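Long-range contact in exopolyphosphatase (Aquifex aeolicus, PDB 1T6C), which binds a calcium ion and probably hydrolyses phosphoanhydride bonds, as a Ppx/GppA-type phosphatase with an actin-like fold: residues I168-D181 with R270-L282. Numbering follows the deposited sequence. Where two conformers were deposited one is given.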
loop_
_atom_site.group_PDB
_atom_site.type_symbol
_atom_site.label_atom_id
_atom_site.label_comp_id
_atom_site.label_asym_id
_atom_site.label_seq_id
_atom_site.Cartn_x
_atom_site.Cartn_y
_atom_site.Cartn_z
ATOM N N ILE A 168 1.396 11.590 -5.702
ATOM C CA ILE A 168 1.303 11.312 -7.133
ATOM C C ILE A 168 0.358 10.129 -7.366
ATOM O O ILE A 168 0.705 9.143 -8.050
ATOM C CB ILE A 168 2.700 11.054 -7.747
ATOM C CG1 ILE A 168 3.447 9.927 -7.007
ATOM C CG2 ILE A 168 3.470 12.354 -7.752
ATOM C CD1 ILE A 168 4.784 9.540 -7.626
ATOM N N GLY A 169 -0.838 10.224 -6.797
ATOM C CA GLY A 169 -1.776 9.120 -6.851
ATOM C C GLY A 169 -2.143 8.768 -8.276
ATOM O O GLY A 169 -2.291 9.657 -9.135
ATOM N N ILE A 170 -2.260 7.475 -8.545
ATOM C CA ILE A 170 -2.451 7.016 -9.921
ATOM C C ILE A 170 -3.824 7.356 -10.517
ATOM O O ILE A 170 -3.937 7.516 -11.722
ATOM C CB ILE A 170 -2.054 5.556 -10.100
ATOM C CG1 ILE A 170 -2.900 4.602 -9.274
ATOM C CG2 ILE A 170 -0.559 5.379 -9.778
ATOM C CD1 ILE A 170 -2.643 3.097 -9.539
ATOM N N VAL A 171 -4.868 7.504 -9.717
ATOM C CA VAL A 171 -6.127 7.970 -10.242
ATOM C C VAL A 171 -5.966 9.396 -10.781
ATOM O O VAL A 171 -6.422 9.712 -11.912
ATOM C CB VAL A 171 -7.235 7.872 -9.135
ATOM C CG1 VAL A 171 -8.513 8.549 -9.570
ATOM C CG2 VAL A 171 -7.503 6.438 -8.832
ATOM N N ASN A 172 -5.364 10.264 -9.976
ATOM C CA ASN A 172 -5.152 11.649 -10.389
ATOM C C ASN A 172 -4.209 11.752 -11.569
ATOM O O ASN A 172 -4.459 12.512 -12.513
ATOM C CB ASN A 172 -4.690 12.479 -9.193
ATOM C CG ASN A 172 -4.455 13.926 -9.509
ATOM O OD1 ASN A 172 -5.179 14.556 -10.286
ATOM N ND2 ASN A 172 -3.450 14.480 -8.863
ATOM N N LEU A 173 -3.124 10.988 -11.580
ATOM C CA LEU A 173 -2.206 11.048 -12.719
ATOM C C LEU A 173 -2.888 10.626 -14.013
ATOM O O LEU A 173 -2.693 11.242 -15.064
ATOM C CB LEU A 173 -0.994 10.156 -12.507
ATOM C CG LEU A 173 -0.050 10.491 -11.361
ATOM C CD1 LEU A 173 1.227 9.707 -11.446
ATOM C CD2 LEU A 173 0.174 11.968 -11.284
ATOM N N THR A 174 -3.703 9.586 -13.923
ATOM C CA THR A 174 -4.456 9.090 -15.090
ATOM C C THR A 174 -5.428 10.137 -15.611
ATOM O O THR A 174 -5.465 10.421 -16.788
ATOM C CB THR A 174 -5.175 7.765 -14.715
ATOM O OG1 THR A 174 -4.179 6.803 -14.370
ATOM C CG2 THR A 174 -5.887 7.170 -15.893
ATOM N N GLU A 175 -6.190 10.727 -14.713
ATOM C CA GLU A 175 -7.134 11.745 -15.174
ATOM C C GLU A 175 -6.415 12.959 -15.751
ATOM O O GLU A 175 -6.853 13.582 -16.723
ATOM C CB GLU A 175 -7.995 12.214 -14.024
ATOM C CG GLU A 175 -9.115 13.179 -14.464
ATOM C CD GLU A 175 -8.707 14.664 -14.563
ATOM O OE1 GLU A 175 -7.759 15.119 -13.885
ATOM O OE2 GLU A 175 -9.330 15.393 -15.366
ATOM N N THR A 176 -5.321 13.339 -15.128
ATOM C CA THR A 176 -4.617 14.555 -15.493
ATOM C C THR A 176 -3.977 14.442 -16.858
ATOM O O THR A 176 -4.089 15.356 -17.693
ATOM C CB THR A 176 -3.523 14.857 -14.437
ATOM O OG1 THR A 176 -4.126 15.236 -13.182
ATOM C CG2 THR A 176 -2.644 16.005 -14.892
ATOM N N PHE A 177 -3.258 13.342 -17.077
ATOM C CA PHE A 177 -2.438 13.209 -18.292
ATOM C C PHE A 177 -3.082 12.402 -19.412
ATOM O O PHE A 177 -2.831 12.684 -20.586
ATOM C CB PHE A 177 -1.093 12.568 -17.924
ATOM C CG PHE A 177 -0.246 13.444 -17.063
ATOM C CD1 PHE A 177 0.275 14.623 -17.580
ATOM C CD2 PHE A 177 0.052 13.100 -15.748
ATOM C CE1 PHE A 177 1.024 15.472 -16.787
ATOM C CE2 PHE A 177 0.785 13.945 -14.970
ATOM C CZ PHE A 177 1.283 15.136 -15.493
ATOM N N PHE A 178 -3.837 11.376 -19.050
ATOM C CA PHE A 178 -4.315 10.382 -20.008
ATOM C C PHE A 178 -5.733 10.727 -20.403
ATOM O O PHE A 178 -6.688 10.109 -19.951
ATOM C CB PHE A 178 -4.193 8.959 -19.471
ATOM C CG PHE A 178 -2.789 8.541 -19.065
ATOM C CD1 PHE A 178 -1.641 9.219 -19.495
ATOM C CD2 PHE A 178 -2.611 7.405 -18.271
ATOM C CE1 PHE A 178 -0.383 8.790 -19.116
ATOM C CE2 PHE A 178 -1.310 6.966 -17.901
ATOM C CZ PHE A 178 -0.223 7.653 -18.334
ATOM N N LYS A 179 -5.859 11.706 -21.291
ATOM C CA LYS A 179 -7.186 12.111 -21.737
ATOM C C LYS A 179 -7.795 11.082 -22.696
ATOM O O LYS A 179 -9.016 10.977 -22.751
ATOM C CB LYS A 179 -7.189 13.495 -22.384
ATOM C CG LYS A 179 -6.495 14.600 -21.576
ATOM C CD LYS A 179 -7.157 14.828 -20.260
ATOM C CE LYS A 179 -6.531 16.015 -19.533
ATOM N NZ LYS A 179 -7.097 16.173 -18.158
ATOM N N GLN A 180 -6.952 10.346 -23.424
ATOM C CA GLN A 180 -7.400 9.198 -24.229
ATOM C C GLN A 180 -7.182 7.890 -23.480
ATOM O O GLN A 180 -6.333 7.799 -22.586
ATOM C CB GLN A 180 -6.665 9.170 -25.559
ATOM C CG GLN A 180 -6.870 10.432 -26.379
ATOM C CD GLN A 180 -7.927 10.257 -27.417
ATOM O OE1 GLN A 180 -9.121 10.312 -27.116
ATOM N NE2 GLN A 180 -7.501 10.011 -28.652
ATOM N N ASP A 181 -7.949 6.875 -23.862
ATOM C CA ASP A 181 -7.840 5.559 -23.256
ATOM C C ASP A 181 -7.612 4.508 -24.330
ATOM O O ASP A 181 -8.556 4.155 -25.034
ATOM C CB ASP A 181 -9.115 5.273 -22.482
ATOM C CG ASP A 181 -9.094 3.948 -21.784
ATOM O OD1 ASP A 181 -8.069 3.218 -21.818
ATOM O OD2 ASP A 181 -10.076 3.569 -21.122
ATOM N N ARG A 270 -8.729 -1.811 -11.130
ATOM C CA ARG A 270 -7.411 -1.207 -11.311
ATOM C C ARG A 270 -6.980 -1.082 -12.760
ATOM O O ARG A 270 -5.935 -0.527 -13.030
ATOM C CB ARG A 270 -6.368 -2.077 -10.627
ATOM C CG ARG A 270 -6.451 -2.054 -9.133
ATOM C CD ARG A 270 -5.070 -1.936 -8.505
ATOM N NE ARG A 270 -4.511 -3.236 -8.160
ATOM C CZ ARG A 270 -4.936 -3.945 -7.128
ATOM N NH1 ARG A 270 -5.913 -3.480 -6.357
ATOM N NH2 ARG A 270 -4.380 -5.122 -6.856
ATOM N N ALA A 271 -7.781 -1.582 -13.687
ATOM C CA ALA A 271 -7.350 -1.735 -15.072
ATOM C C ALA A 271 -6.974 -0.405 -15.739
ATOM O O ALA A 271 -5.955 -0.334 -16.445
ATOM C CB ALA A 271 -8.425 -2.450 -15.863
ATOM N N LYS A 272 -7.752 0.653 -15.504
ATOM C CA LYS A 272 -7.426 1.951 -16.126
ATOM C C LYS A 272 -6.171 2.594 -15.519
ATOM O O LYS A 272 -5.280 3.058 -16.256
ATOM C CB LYS A 272 -8.619 2.894 -16.055
ATOM C CG LYS A 272 -8.455 4.147 -16.876
ATOM C CD LYS A 272 -9.815 4.607 -17.361
ATOM C CE LYS A 272 -9.891 6.066 -17.381
ATOM N NZ LYS A 272 -11.224 6.451 -17.880
ATOM N N VAL A 273 -6.068 2.586 -14.197
ATOM C CA VAL A 273 -4.913 3.214 -13.539
ATOM C C VAL A 273 -3.598 2.448 -13.504
ATOM O O VAL A 273 -2.579 3.043 -13.152
ATOM C CB VAL A 273 -5.248 3.657 -12.090
ATOM C CG1 VAL A 273 -6.460 4.574 -12.090
ATOM C CG2 VAL A 273 -5.452 2.437 -11.199
ATOM N N ILE A 274 -3.591 1.162 -13.874
ATOM C CA ILE A 274 -2.372 0.364 -13.752
ATOM C C ILE A 274 -1.255 0.943 -14.581
ATOM O O ILE A 274 -0.107 0.875 -14.138
ATOM C CB ILE A 274 -2.611 -1.144 -14.064
ATOM C CG1 ILE A 274 -1.392 -1.941 -13.572
ATOM C CG2 ILE A 274 -2.970 -1.372 -15.524
ATOM C CD1 ILE A 274 -1.611 -3.421 -13.688
ATOM N N LEU A 275 -1.541 1.555 -15.736
ATOM C CA LEU A 275 -0.444 2.067 -16.574
ATOM C C LEU A 275 0.356 3.165 -15.845
ATOM O O LEU A 275 1.591 3.168 -15.825
ATOM C CB LEU A 275 -0.995 2.592 -17.912
ATOM C CG LEU A 275 0.064 3.080 -18.897
ATOM C CD1 LEU A 275 0.952 1.915 -19.376
ATOM C CD2 LEU A 275 -0.589 3.806 -20.073
ATOM N N ALA A 276 -0.333 4.088 -15.213
ATOM C CA ALA A 276 0.282 5.144 -14.413
ATOM C C ALA A 276 1.103 4.567 -13.302
ATOM O O ALA A 276 2.211 5.056 -13.024
ATOM C CB ALA A 276 -0.790 6.122 -13.837
ATOM N N GLY A 277 0.592 3.528 -12.644
ATOM C CA GLY A 277 1.346 2.856 -11.608
ATOM C C GLY A 277 2.637 2.287 -12.136
ATOM O O GLY A 277 3.676 2.422 -11.516
ATOM N N ILE A 278 2.560 1.596 -13.267
ATOM C CA ILE A 278 3.761 0.990 -13.845
ATOM C C ILE A 278 4.768 2.087 -14.154
ATOM O O ILE A 278 5.962 1.922 -13.899
ATOM C CB ILE A 278 3.420 0.195 -15.101
ATOM C CG1 ILE A 278 2.538 -0.997 -14.770
ATOM C CG2 ILE A 278 4.697 -0.328 -15.749
ATOM C CD1 ILE A 278 1.912 -1.615 -16.012
ATOM N N GLY A 279 4.318 3.223 -14.658
ATOM C CA GLY A 279 5.196 4.340 -14.994
ATOM C C GLY A 279 5.959 4.913 -13.818
ATOM O O GLY A 279 7.146 5.279 -13.957
ATOM N N ILE A 280 5.318 4.962 -12.648
ATOM C CA ILE A 280 5.976 5.436 -11.458
ATOM C C ILE A 280 7.183 4.559 -11.173
ATOM O O ILE A 280 8.258 5.062 -10.879
ATOM C CB ILE A 280 5.021 5.444 -10.216
ATOM C CG1 ILE A 280 3.981 6.543 -10.359
ATOM C CG2 ILE A 280 5.862 5.593 -8.913
ATOM C CD1 ILE A 280 2.913 6.478 -9.277
ATOM N N PHE A 281 7.012 3.254 -11.233
ATOM C CA PHE A 281 8.140 2.349 -10.936
ATOM C C PHE A 281 9.190 2.403 -12.018
ATOM O O PHE A 281 10.383 2.337 -11.703
ATOM C CB PHE A 281 7.643 0.929 -10.745
ATOM C CG PHE A 281 6.938 0.738 -9.431
ATOM C CD1 PHE A 281 5.555 0.792 -9.356
ATOM C CD2 PHE A 281 7.662 0.590 -8.265
ATOM C CE1 PHE A 281 4.930 0.677 -8.134
ATOM C CE2 PHE A 281 7.020 0.490 -7.038
ATOM C CZ PHE A 281 5.680 0.516 -6.983
ATOM N N LEU A 282 8.783 2.543 -13.273
ATOM C CA LEU A 282 9.751 2.571 -14.399
ATOM C C LEU A 282 10.622 3.825 -14.253
ATOM O O LEU A 282 11.870 3.753 -14.275
ATOM C CB LEU A 282 8.985 2.554 -15.729
ATOM C CG LEU A 282 9.869 2.499 -16.971
ATOM C CD1 LEU A 282 10.549 1.124 -17.053
ATOM C CD2 LEU A 282 8.982 2.801 -18.179
HETATM O O HOH W 1 -3.236 4.763 -16.139
#
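Ile170 presses its two branches against Val273, Ala276 and Gly277, and the small Ala276 and Gly277 are consistent with the approach of helices 170-177 and 274-282 to 8.6 Å between axes, at 105° to one another. Its CG1, set between backbone N and carbonyl carbon (chi1 63°), carries CD1 over Val273, where CD1 lies a tight 3.3 Å from Val273 CG2; the two side chains cross nearly at right angles. The other branch, CG2, rests on bare backbone 3.6 Å from Gly277 N. Ile280 extends its CD1 to this methyl and to Ile168, with CD1 atoms of Ile168 and Ile280 3.9 Å apart. Farther along, Thr174 suits a half-polar place: OG1 touches Ala276 CB at 3.5 Å, yet donates to Ile170 O at 2.8 Å, on the opposite face of that carbonyl from Thr174 N. A water completes the polar link, donating to Thr174 OG1 and to Lys272 O and accepting from Ala276 N. The same water lies in the ring plane at the edge of Phe178, whose CE2 reaches Leu275 CD2 at 3.9 Å. Asp181, whose OD2 is hydrogen-bonded to Ser256 OG, lies near Lys272 without forming a salt bridge. Behind this largely buried joint, helix 185-199 backs Leu173 and Phe178 through Phe191, while helices 241-251 and 256-262 flank Leu275; Ile168 follows edge strand 159-166 of the six-stranded sheet.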